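PDB 2QZU: putative sulfatase yidJ from Bacteroides fragilis, which probably hydrolyses sulfate esters as a metal-dependent, arylsulfatase-like member of the sulfatase family. Local coordinates for residues M34-Y38 with N229-Y235; Y175-L179 with E236-D240; L354-D360 with D396-P400; R417-Y423 with V435-T441. All blocks are in the same frame, centred on the assembly; numbering follows the deposited sequence.

Contact 1. Residues M34-Y38 with N229-Y235; sequences MADQY and NPPHTGY
Asp36 and Gln37, in the type II turn that runs from Ala35 to Tyr38 off the end of strand 29-35, lie against the loop after strand 222-228, with CA of Gln37 5.0 Å from CA of His232. The loop kinks at a cis peptide before Pro231, and the ring of that proline wedges into the turn: Pro231 CD sits 3.2 Å from Asp36 O and also touches Ala35 CB and Tyr38 CD2. Asp36 and His232 run side by side, pointing the same way, with carboxylate and imidazole planes nearly perpendicular at 84°. Gln37 stretches across the loop with CG anti to the backbone N (chi1 -160°), its CB packing on His232 CA. The two ends of its amide go to different partners: OE1 lies 3.2 Å from His232 CD2 and accepts a hydrogen bond from Lys326, and NE2 makes a weak bond of 3.0 Å to Tyr235 OH. His232 NE2 has a weak hydrogen bond to Glu23 of the second subunit. Asp36 also touches Ser76, a plain serine in this model that is predicted to be converted to the formylglycine of sulfatases. Asp36 OD1 and Gln37 OE1 thus both come close to His232 CD2, OD1 at 3.1 Å, and the Asp36 carboxylate is shared: OD1 stays beside the histidine while OD2 is salt-bridged to Arg80 and Lys132.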
# COMPACT_ATOMS: atom_id res chain seq x y z
N MSE A 34 -12.06 -21.88 -1.67
CA MSE A 34 -11.34 -21.38 -0.51
C MSE A 34 -10.98 -19.92 -0.74
O MSE A 34 -10.78 -19.49 -1.87
CB MSE A 34 -10.09 -22.21 -0.23
CG MSE A 34 -9.03 -22.19 -1.32
SE MSE A 34 -7.49 -23.26 -0.81
CE MSE A 34 -7.27 -24.30 -2.43
N ALA A 35 -10.96 -19.17 0.35
CA ALA A 35 -10.62 -17.76 0.31
C ALA A 35 -9.47 -17.65 1.29
O ALA A 35 -9.58 -18.10 2.43
CB ALA A 35 -11.80 -16.92 0.77
N ASP A 36 -8.37 -17.07 0.85
CA ASP A 36 -7.19 -16.94 1.68
C ASP A 36 -7.36 -15.99 2.87
O ASP A 36 -8.00 -14.95 2.77
CB ASP A 36 -6.01 -16.50 0.80
CG ASP A 36 -4.68 -16.63 1.49
OD1 ASP A 36 -4.40 -15.83 2.41
OD2 ASP A 36 -3.91 -17.54 1.12
N GLN A 37 -6.80 -16.39 4.01
CA GLN A 37 -6.81 -15.56 5.22
C GLN A 37 -8.21 -15.22 5.75
O GLN A 37 -8.44 -14.12 6.25
CB GLN A 37 -6.03 -14.28 4.93
CG GLN A 37 -5.53 -13.53 6.14
CD GLN A 37 -4.25 -12.77 5.83
OE1 GLN A 37 -3.23 -13.38 5.52
NE2 GLN A 37 -4.31 -11.45 5.92
N TYR A 38 -9.12 -16.19 5.66
CA TYR A 38 -10.50 -16.02 6.12
C TYR A 38 -10.68 -16.63 7.52
O TYR A 38 -10.53 -17.84 7.71
CB TYR A 38 -11.44 -16.70 5.11
CG TYR A 38 -12.91 -16.37 5.25
CD1 TYR A 38 -13.59 -16.59 6.45
CD2 TYR A 38 -13.63 -15.85 4.18
CE1 TYR A 38 -14.96 -16.30 6.57
CE2 TYR A 38 -14.99 -15.56 4.29
CZ TYR A 38 -15.65 -15.79 5.49
OH TYR A 38 -16.99 -15.50 5.61
N ASN A 229 -8.16 -14.91 -3.41
CA ASN A 229 -7.16 -14.23 -2.59
C ASN A 229 -7.79 -13.44 -1.43
O ASN A 229 -7.43 -13.66 -0.27
CB ASN A 229 -6.28 -13.34 -3.46
CG ASN A 229 -4.88 -13.17 -2.88
OD1 ASN A 229 -4.72 -12.96 -1.69
ND2 ASN A 229 -3.87 -13.27 -3.74
N PRO A 230 -8.71 -12.50 -1.73
CA PRO A 230 -9.30 -11.77 -0.60
C PRO A 230 -9.97 -12.82 0.29
O PRO A 230 -10.40 -13.86 -0.20
CB PRO A 230 -10.33 -10.86 -1.27
CG PRO A 230 -9.76 -10.65 -2.66
CD PRO A 230 -9.25 -12.03 -3.02
N PRO A 231 -10.12 -12.55 1.60
CA PRO A 231 -9.75 -11.35 2.36
C PRO A 231 -8.29 -11.19 2.77
O PRO A 231 -7.99 -10.53 3.76
CB PRO A 231 -10.68 -11.43 3.57
CG PRO A 231 -10.72 -12.89 3.84
CD PRO A 231 -10.86 -13.50 2.46
N HIS A 232 -7.37 -11.79 2.01
CA HIS A 232 -5.95 -11.65 2.29
C HIS A 232 -5.60 -10.19 2.01
O HIS A 232 -6.31 -9.51 1.26
CB HIS A 232 -5.14 -12.59 1.40
CG HIS A 232 -3.65 -12.48 1.58
ND1 HIS A 232 -2.88 -11.59 0.86
CD2 HIS A 232 -2.80 -13.17 2.36
CE1 HIS A 232 -1.61 -11.74 1.19
NE2 HIS A 232 -1.53 -12.69 2.11
N THR A 233 -4.51 -9.70 2.59
CA THR A 233 -4.13 -8.30 2.44
C THR A 233 -4.24 -7.66 1.10
O THR A 233 -4.09 -8.28 0.04
CB THR A 233 -2.74 -7.98 2.98
OG1 THR A 233 -1.83 -9.00 2.57
CG2 THR A 233 -2.79 -7.85 4.50
N GLY A 234 -4.40 -6.35 1.22
CA GLY A 234 -4.66 -5.48 0.12
C GLY A 234 -6.11 -5.42 0.55
O GLY A 234 -7.01 -5.58 -0.25
N TYR A 235 -6.30 -5.26 1.87
CA TYR A 235 -7.65 -5.22 2.45
C TYR A 235 -8.49 -4.12 1.81
O TYR A 235 -9.70 -4.28 1.65
CB TYR A 235 -7.61 -4.96 3.97
CG TYR A 235 -6.96 -6.04 4.82
CD1 TYR A 235 -7.29 -7.39 4.66
CD2 TYR A 235 -6.03 -5.69 5.80
CE1 TYR A 235 -6.70 -8.37 5.47
CE2 TYR A 235 -5.44 -6.66 6.60
CZ TYR A 235 -5.78 -8.00 6.44
OH TYR A 235 -5.17 -8.94 7.23

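Contact 2. Residues Y175-L179 with E236-D240; sequences YDYHL and ELVPD
Leu237 does most of the touching here, and it faces the loop 175-179 from the centre of an inverse gamma turn. Its CB lies 3.9 Å from Leu179 CG and close to the His178 ring. With CG anti to the carbonyl carbon (chi1 -55°) the branch points at the loop, and chi2 (174°) spreads the methyls: CD1 packs 3.7 Å from Tyr177 CD1 and also meets Asp176 O, while CD2 reaches 3.6 Å from Leu179 CD1 and brushes Tyr177 CE1. The tyrosine and Leu237 side chains cross at about a right angle. Leu237 O then turns to His178: it lies in the plane of the imidazole, at its edge, 3.4 Å from His178 CB, while Asp176 O sits 3.5 Å above the centre of one face of that ring. Leu237 O takes a hydrogen bond from Trp199 NE1, and His178 ND1 has a weak one to Gly234 O. Val238 turns its side chain away, onto helix 267-299; Leu179 CD2 comes nearest to it at its backbone N. Pro239 follows at the N-cap position of helix 240-244. The second subunit closes in, with its Pro26 against Leu237 and its Gly370 O bonded to Tyr177 OH. Packing of Leu237 between Tyr177, His178 and Leu179 thus joins two irregular loops, following strands 168-172 and 222-228 of the large mixed sheet, at the dimer interface of this alkaline-phosphatase-like fold.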
# COMPACT_ATOMS: atom_id res chain seq x y z
N TYR A 175 -0.02 -13.15 -5.58
CA TYR A 175 -0.07 -11.77 -6.09
C TYR A 175 -1.24 -11.15 -5.34
O TYR A 175 -2.35 -11.71 -5.35
CB TYR A 175 -0.36 -11.82 -7.59
CG TYR A 175 -0.53 -10.49 -8.27
CD1 TYR A 175 0.55 -9.85 -8.89
CD2 TYR A 175 -1.78 -9.89 -8.37
CE1 TYR A 175 0.38 -8.65 -9.58
CE2 TYR A 175 -1.96 -8.70 -9.05
CZ TYR A 175 -0.88 -8.09 -9.66
OH TYR A 175 -1.09 -6.93 -10.37
N ASP A 176 -1.02 -9.99 -4.72
CA ASP A 176 -2.06 -9.40 -3.89
C ASP A 176 -2.73 -8.09 -4.26
O ASP A 176 -3.44 -7.51 -3.44
CB ASP A 176 -1.53 -9.29 -2.45
CG ASP A 176 -0.88 -10.59 -1.98
OD1 ASP A 176 -1.37 -11.67 -2.37
OD2 ASP A 176 0.10 -10.54 -1.22
N TYR A 177 -2.53 -7.61 -5.49
CA TYR A 177 -3.19 -6.39 -5.92
C TYR A 177 -4.50 -6.89 -6.56
O TYR A 177 -4.58 -7.07 -7.78
CB TYR A 177 -2.34 -5.64 -6.95
CG TYR A 177 -2.93 -4.31 -7.34
CD1 TYR A 177 -2.91 -3.22 -6.46
CD2 TYR A 177 -3.58 -4.15 -8.56
CE1 TYR A 177 -3.52 -2.02 -6.78
CE2 TYR A 177 -4.19 -2.94 -8.90
CZ TYR A 177 -4.16 -1.88 -8.01
OH TYR A 177 -4.79 -0.71 -8.33
N HIS A 178 -5.50 -7.11 -5.72
CA HIS A 178 -6.80 -7.66 -6.13
C HIS A 178 -7.56 -6.95 -7.24
O HIS A 178 -8.35 -7.58 -7.95
CB HIS A 178 -7.72 -7.75 -4.91
CG HIS A 178 -7.10 -8.45 -3.75
ND1 HIS A 178 -7.24 -8.00 -2.45
CD2 HIS A 178 -6.35 -9.58 -3.67
CE1 HIS A 178 -6.61 -8.81 -1.63
NE2 HIS A 178 -6.06 -9.78 -2.34
N LEU A 179 -7.34 -5.65 -7.39
CA LEU A 179 -8.03 -4.86 -8.41
C LEU A 179 -7.54 -5.08 -9.84
O LEU A 179 -8.21 -4.71 -10.80
CB LEU A 179 -7.95 -3.37 -8.06
CG LEU A 179 -8.51 -2.98 -6.69
CD1 LEU A 179 -8.26 -1.50 -6.43
CD2 LEU A 179 -9.99 -3.30 -6.63
N GLU A 236 -7.85 -3.02 1.45
CA GLU A 236 -8.57 -1.90 0.85
C GLU A 236 -8.87 -2.11 -0.62
O GLU A 236 -9.66 -1.38 -1.22
CB GLU A 236 -7.75 -0.60 1.00
CG GLU A 236 -6.68 -0.40 -0.08
CD GLU A 236 -5.38 -1.15 0.19
OE1 GLU A 236 -5.37 -2.07 1.03
OE2 GLU A 236 -4.36 -0.81 -0.46
N LEU A 237 -8.25 -3.14 -1.21
CA LEU A 237 -8.43 -3.43 -2.62
C LEU A 237 -9.67 -4.30 -2.86
O LEU A 237 -9.58 -5.48 -3.22
CB LEU A 237 -7.17 -4.10 -3.16
CG LEU A 237 -5.88 -3.30 -2.93
CD1 LEU A 237 -4.70 -4.13 -3.37
CD2 LEU A 237 -5.92 -1.98 -3.69
N VAL A 238 -10.83 -3.68 -2.63
CA VAL A 238 -12.12 -4.32 -2.79
C VAL A 238 -13.08 -3.26 -3.34
O VAL A 238 -12.96 -2.08 -3.00
CB VAL A 238 -12.63 -4.85 -1.42
CG1 VAL A 238 -12.62 -3.73 -0.38
CG2 VAL A 238 -14.02 -5.44 -1.56
N PRO A 239 -14.01 -3.66 -4.23
CA PRO A 239 -14.94 -2.68 -4.79
C PRO A 239 -15.68 -1.85 -3.75
O PRO A 239 -16.06 -2.34 -2.68
CB PRO A 239 -15.88 -3.55 -5.62
CG PRO A 239 -14.94 -4.61 -6.13
CD PRO A 239 -14.17 -4.97 -4.87
N ASP A 240 -15.90 -0.58 -4.09
CA ASP A 240 -16.57 0.37 -3.21
C ASP A 240 -17.93 -0.07 -2.70
O ASP A 240 -18.29 0.25 -1.56
CB ASP A 240 -16.70 1.72 -3.91
CG ASP A 240 -15.36 2.32 -4.26
OD1 ASP A 240 -14.47 2.31 -3.38
OD2 ASP A 240 -15.20 2.81 -5.40

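Contact 3. Residues L354-D360 with D396-P400; sequences LMIAFAD and DLVQP
A buried glutamine at the start of strand 399-404, an edge strand of the four-stranded antiparallel sheet, ties that sheet to the loop leading into helix 361-368. Gln399 bends at chi2 (-75°), which folds its amide back toward residues 355-360. NE2 there serves two acceptors. One is Met355 O at 2.9 Å, in the plane of the carbonyl and close to the amide plane. The other is Asp360 OD2 at 2.8 Å, met on its syn lone pair with carboxylate and amide planes 30° apart. Asp360 OD2 also accepts from Ala357 N, which comes from above the carboxylate plane, and a water spans Asp360 OD1 and Gln399 OE1. Both ends of the amide are therefore fixed, and its flip is set by the acceptors around NE2. Ala357 CB lies 3.5 Å from Gln399 NE2, and the selenium of selenomethionine Met355 slides past Gln399, 3.6 Å from its CG. Leu397 CD2 fills in beside them, 3.8 Å from Leu354 CD1 and against Met355 O. Asp360, in a short 3-10 turn just ahead of the helix, thus joins its own loop to the smaller C-terminal sheet, a two-sheet layout familiar from sulfatases.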
# COMPACT_ATOMS: atom_id res chain seq x y z
N LEU A 354 -17.06 -31.15 15.29
CA LEU A 354 -15.90 -31.92 14.83
C LEU A 354 -14.69 -31.02 14.56
O LEU A 354 -14.78 -30.09 13.77
CB LEU A 354 -16.25 -32.68 13.55
CG LEU A 354 -15.13 -33.57 13.01
CD1 LEU A 354 -14.94 -34.77 13.93
CD2 LEU A 354 -15.48 -34.04 11.60
N MSE A 355 -13.55 -31.32 15.18
CA MSE A 355 -12.36 -30.50 14.97
C MSE A 355 -11.60 -30.92 13.71
O MSE A 355 -10.42 -31.30 13.78
CB MSE A 355 -11.43 -30.58 16.18
CG MSE A 355 -10.46 -29.40 16.25
SE MSE A 355 -8.97 -29.70 17.43
CE MSE A 355 -9.96 -29.98 19.08
N ILE A 356 -12.27 -30.84 12.57
CA ILE A 356 -11.66 -31.20 11.30
C ILE A 356 -10.62 -30.14 10.94
O ILE A 356 -10.78 -28.96 11.25
CB ILE A 356 -12.74 -31.30 10.19
CG1 ILE A 356 -12.09 -31.64 8.85
CG2 ILE A 356 -13.53 -30.00 10.09
CD1 ILE A 356 -13.09 -32.03 7.78
N ALA A 357 -9.54 -30.57 10.30
CA ALA A 357 -8.49 -29.64 9.90
C ALA A 357 -8.42 -29.51 8.39
O ALA A 357 -8.80 -30.42 7.65
CB ALA A 357 -7.14 -30.10 10.44
N PHE A 358 -7.91 -28.37 7.95
CA PHE A 358 -7.74 -28.08 6.53
C PHE A 358 -7.05 -29.26 5.83
O PHE A 358 -7.47 -29.68 4.75
CB PHE A 358 -6.89 -26.81 6.39
CG PHE A 358 -6.75 -26.29 4.99
CD1 PHE A 358 -7.86 -25.85 4.27
CD2 PHE A 358 -5.48 -26.16 4.41
CE1 PHE A 358 -7.71 -25.29 3.00
CE2 PHE A 358 -5.32 -25.60 3.15
CZ PHE A 358 -6.44 -25.16 2.44
N ALA A 359 -6.02 -29.81 6.46
CA ALA A 359 -5.25 -30.91 5.89
C ALA A 359 -5.92 -32.28 5.89
O ALA A 359 -5.42 -33.21 5.26
CB ALA A 359 -3.89 -31.00 6.58
N ASP A 360 -7.03 -32.42 6.60
CA ASP A 360 -7.74 -33.70 6.65
C ASP A 360 -8.63 -33.89 5.43
O ASP A 360 -9.15 -34.99 5.21
CB ASP A 360 -8.60 -33.80 7.91
CG ASP A 360 -7.79 -33.72 9.18
OD1 ASP A 360 -6.63 -34.20 9.18
OD2 ASP A 360 -8.31 -33.19 10.18
N ASP A 396 -12.34 -37.66 20.98
CA ASP A 396 -10.91 -37.82 21.26
C ASP A 396 -10.02 -37.15 20.21
O ASP A 396 -8.80 -37.23 20.30
CB ASP A 396 -10.56 -39.31 21.34
CG ASP A 396 -10.84 -40.04 20.04
OD1 ASP A 396 -12.00 -40.03 19.59
OD2 ASP A 396 -9.89 -40.62 19.47
N LEU A 397 -10.63 -36.50 19.23
CA LEU A 397 -9.86 -35.85 18.19
C LEU A 397 -9.05 -34.66 18.70
O LEU A 397 -9.59 -33.74 19.32
CB LEU A 397 -10.78 -35.40 17.04
CG LEU A 397 -10.14 -34.73 15.82
CD1 LEU A 397 -9.06 -35.62 15.21
CD2 LEU A 397 -11.23 -34.45 14.80
N VAL A 398 -7.75 -34.71 18.44
CA VAL A 398 -6.82 -33.66 18.83
C VAL A 398 -6.00 -33.35 17.59
O VAL A 398 -5.50 -34.26 16.92
CB VAL A 398 -5.90 -34.13 19.98
CG1 VAL A 398 -4.85 -33.08 20.27
CG2 VAL A 398 -6.72 -34.43 21.23
N GLN A 399 -5.86 -32.06 17.28
CA GLN A 399 -5.11 -31.64 16.11
C GLN A 399 -3.78 -31.01 16.50
O GLN A 399 -3.67 -30.36 17.54
CB GLN A 399 -5.93 -30.63 15.30
CG GLN A 399 -7.20 -31.19 14.67
CD GLN A 399 -6.93 -32.06 13.46
OE1 GLN A 399 -5.79 -32.28 13.08
NE2 GLN A 399 -8.00 -32.56 12.85
N PRO A 400 -2.75 -31.18 15.66
CA PRO A 400 -1.43 -30.62 15.93
C PRO A 400 -1.29 -29.15 15.53
O PRO A 400 -2.17 -28.59 14.86
CB PRO A 400 -0.52 -31.51 15.09
CG PRO A 400 -1.37 -31.76 13.87
CD PRO A 400 -2.72 -32.07 14.48
O HOH W 1 -4.85 -33.10 10.63

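Contact 4. Residues R417-Y423 with V435-T441; sequences RTDRYTY and VILFDRT
Arg440 packs over the turn 418-421, just beyond the antiparallel pairing of strands 421-428 and 431-439. Its CB and CG rest on Arg420 O, which also accepts from Arg440 N at 2.8 Å; CD comes near Thr422 OG1. A bend at chi3 (-53°) then swings the guanidinium back over the turn. NE has a long, weak ion pair with Glu331. NH1 makes a weak bond to Thr422 OG1, and NH2 gives a straighter one to Thr418 O, 2.8 Å and 160°, in the plane of both groups. Against one face lies the guanidinium of Arg417, stacked with centres 3.7 Å apart and planes at 25°.

Diagonally across the strands, Arg420 grips Asp439 side-on: NH2 reaches OD2 at 2.8 Å and NE reaches OD1 at 3.2 Å, the guanidinium and carboxylate planes steeply inclined. Asp439 OD1 also takes Thr441 N, closing an Asx turn, and Tyr421 OH sits over the face of the Arg420 guanidinium. Farther along, Thr422 and Phe438 form the hydrogen-bonded pair, while Tyr423 CE1 touches Val435 CG1 at 3.6 Å. The open end of the hairpin is thus held by charge and carbonyl contacts, and Glu331, salt-bridged to Arg417 NH2 but only weakly paired with Arg440, probably offsets the like charges of the arginine stack.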
# COMPACT_ATOMS: atom_id res chain seq x y z
N ARG A 417 -3.97 -29.14 19.96
CA ARG A 417 -5.17 -28.38 20.27
C ARG A 417 -6.27 -29.38 20.58
O ARG A 417 -6.68 -30.15 19.71
CB ARG A 417 -5.60 -27.50 19.07
CG ARG A 417 -6.85 -26.64 19.34
CD ARG A 417 -7.22 -25.79 18.13
NE ARG A 417 -8.37 -24.91 18.36
CZ ARG A 417 -9.63 -25.33 18.47
NH1 ARG A 417 -9.92 -26.62 18.37
NH2 ARG A 417 -10.60 -24.45 18.67
N THR A 418 -6.72 -29.41 21.84
CA THR A 418 -7.79 -30.31 22.21
C THR A 418 -9.05 -29.45 22.24
O THR A 418 -8.98 -28.24 22.04
CB THR A 418 -7.59 -30.93 23.62
OG1 THR A 418 -7.95 -29.97 24.62
CG2 THR A 418 -6.13 -31.34 23.81
N ASP A 419 -10.20 -30.07 22.50
CA ASP A 419 -11.45 -29.31 22.54
C ASP A 419 -11.47 -28.27 23.65
O ASP A 419 -12.38 -27.45 23.71
CB ASP A 419 -12.66 -30.24 22.68
CG ASP A 419 -12.52 -31.20 23.84
OD1 ASP A 419 -11.92 -30.83 24.87
OD2 ASP A 419 -13.04 -32.34 23.73
N ARG A 420 -10.47 -28.30 24.53
CA ARG A 420 -10.41 -27.34 25.63
C ARG A 420 -9.08 -26.61 25.76
O ARG A 420 -9.06 -25.41 26.07
CB ARG A 420 -10.70 -28.05 26.96
CG ARG A 420 -10.57 -27.14 28.17
CD ARG A 420 -10.82 -27.87 29.48
NE ARG A 420 -10.74 -26.96 30.62
CZ ARG A 420 -10.84 -27.34 31.89
NH1 ARG A 420 -11.04 -28.62 32.20
NH2 ARG A 420 -10.75 -26.44 32.86
N TYR A 421 -7.98 -27.31 25.53
CA TYR A 421 -6.64 -26.73 25.66
C TYR A 421 -5.84 -26.56 24.38
O TYR A 421 -6.01 -27.30 23.41
CB TYR A 421 -5.79 -27.62 26.59
CG TYR A 421 -6.31 -27.78 28.00
CD1 TYR A 421 -6.12 -26.78 28.96
CD2 TYR A 421 -6.99 -28.94 28.38
CE1 TYR A 421 -6.59 -26.94 30.26
CE2 TYR A 421 -7.46 -29.11 29.68
CZ TYR A 421 -7.26 -28.10 30.61
OH TYR A 421 -7.73 -28.26 31.90
N THR A 422 -4.95 -25.57 24.39
CA THR A 422 -4.03 -25.36 23.28
C THR A 422 -2.67 -25.43 23.97
O THR A 422 -2.37 -24.61 24.85
CB THR A 422 -4.20 -23.99 22.60
OG1 THR A 422 -5.47 -23.95 21.93
CG2 THR A 422 -3.10 -23.77 21.56
N TYR A 423 -1.87 -26.42 23.60
CA TYR A 423 -0.55 -26.63 24.19
C TYR A 423 0.52 -26.53 23.11
O TYR A 423 0.33 -27.02 22.00
CB TYR A 423 -0.49 -28.02 24.84
CG TYR A 423 0.86 -28.41 25.40
CD1 TYR A 423 1.31 -27.87 26.61
CD2 TYR A 423 1.68 -29.31 24.73
CE1 TYR A 423 2.55 -28.23 27.13
CE2 TYR A 423 2.92 -29.68 25.25
CZ TYR A 423 3.35 -29.13 26.45
OH TYR A 423 4.57 -29.48 26.96
N VAL A 435 7.28 -23.24 27.06
CA VAL A 435 6.12 -24.10 27.17
C VAL A 435 4.90 -23.19 27.32
O VAL A 435 4.88 -22.30 28.17
CB VAL A 435 6.21 -25.04 28.40
CG1 VAL A 435 4.98 -25.94 28.45
CG2 VAL A 435 7.47 -25.89 28.30
N ILE A 436 3.89 -23.42 26.49
CA ILE A 436 2.69 -22.60 26.51
C ILE A 436 1.45 -23.47 26.66
O ILE A 436 1.31 -24.50 26.00
CB ILE A 436 2.60 -21.77 25.22
CG1 ILE A 436 3.85 -20.90 25.09
CG2 ILE A 436 1.34 -20.91 25.23
CD1 ILE A 436 4.07 -20.34 23.70
N LEU A 437 0.53 -23.05 27.53
CA LEU A 437 -0.70 -23.78 27.74
C LEU A 437 -1.85 -22.82 28.02
O LEU A 437 -1.75 -21.98 28.91
CB LEU A 437 -0.55 -24.77 28.91
CG LEU A 437 -1.81 -25.56 29.29
CD1 LEU A 437 -2.28 -26.39 28.10
CD2 LEU A 437 -1.50 -26.46 30.48
N PHE A 438 -2.92 -22.94 27.25
CA PHE A 438 -4.09 -22.10 27.43
C PHE A 438 -5.32 -22.96 27.66
O PHE A 438 -5.52 -23.97 26.98
CB PHE A 438 -4.36 -21.24 26.19
CG PHE A 438 -3.31 -20.21 25.90
CD1 PHE A 438 -2.55 -20.29 24.73
CD2 PHE A 438 -3.09 -19.16 26.78
CE1 PHE A 438 -1.59 -19.31 24.44
CE2 PHE A 438 -2.13 -18.18 26.50
CZ PHE A 438 -1.38 -18.26 25.33
N ASP A 439 -6.13 -22.57 28.64
CA ASP A 439 -7.37 -23.26 28.95
C ASP A 439 -8.42 -22.39 28.27
O ASP A 439 -8.80 -21.35 28.80
CB ASP A 439 -7.62 -23.27 30.46
CG ASP A 439 -8.92 -23.95 30.84
OD1 ASP A 439 -9.87 -23.95 30.02
OD2 ASP A 439 -9.01 -24.47 31.97
N ARG A 440 -8.87 -22.80 27.09
CA ARG A 440 -9.83 -22.00 26.34
C ARG A 440 -11.24 -21.90 26.93
O ARG A 440 -12.03 -21.05 26.53
CB ARG A 440 -9.91 -22.50 24.89
CG ARG A 440 -8.57 -22.48 24.17
CD ARG A 440 -8.76 -22.47 22.66
NE ARG A 440 -9.62 -23.56 22.20
CZ ARG A 440 -9.25 -24.84 22.15
NH1 ARG A 440 -8.03 -25.21 22.51
NH2 ARG A 440 -10.12 -25.75 21.74
N THR A 441 -11.54 -22.76 27.90
CA THR A 441 -12.85 -22.72 28.54
C THR A 441 -12.92 -21.53 29.49
O THR A 441 -13.85 -20.72 29.42
CB THR A 441 -13.12 -24.02 29.34
OG1 THR A 441 -13.15 -25.13 28.44
CG2 THR A 441 -14.45 -23.93 30.08
O HOH W 2 -13.42 -26.20 21.38

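How the contacts relate
Along the chain, contacts 1 and 2 interlock, their segments alternating, and contacts 3 and 4 follow in series. The first two have centres about 10 Å apart, at loops that leave the large mixed sheet; Asn229 ND2 probably bonds Asp176 OD1, and both reach the second subunit. Contacts 3 and 4, with centres about 14 Å apart, share the four-stranded antiparallel sheet: Gln399 O and Arg417 N probably pair, and Met355 packs on Arg417. Met34 SE packs on Phe358 CZ between contacts 1 and 3, although their centres are about 22 Å apart. Contact 4 lies farthest from contact 2, about 36 Å between centres. Contact 3 links the smaller sheet to the larger one, away from the dimer interface.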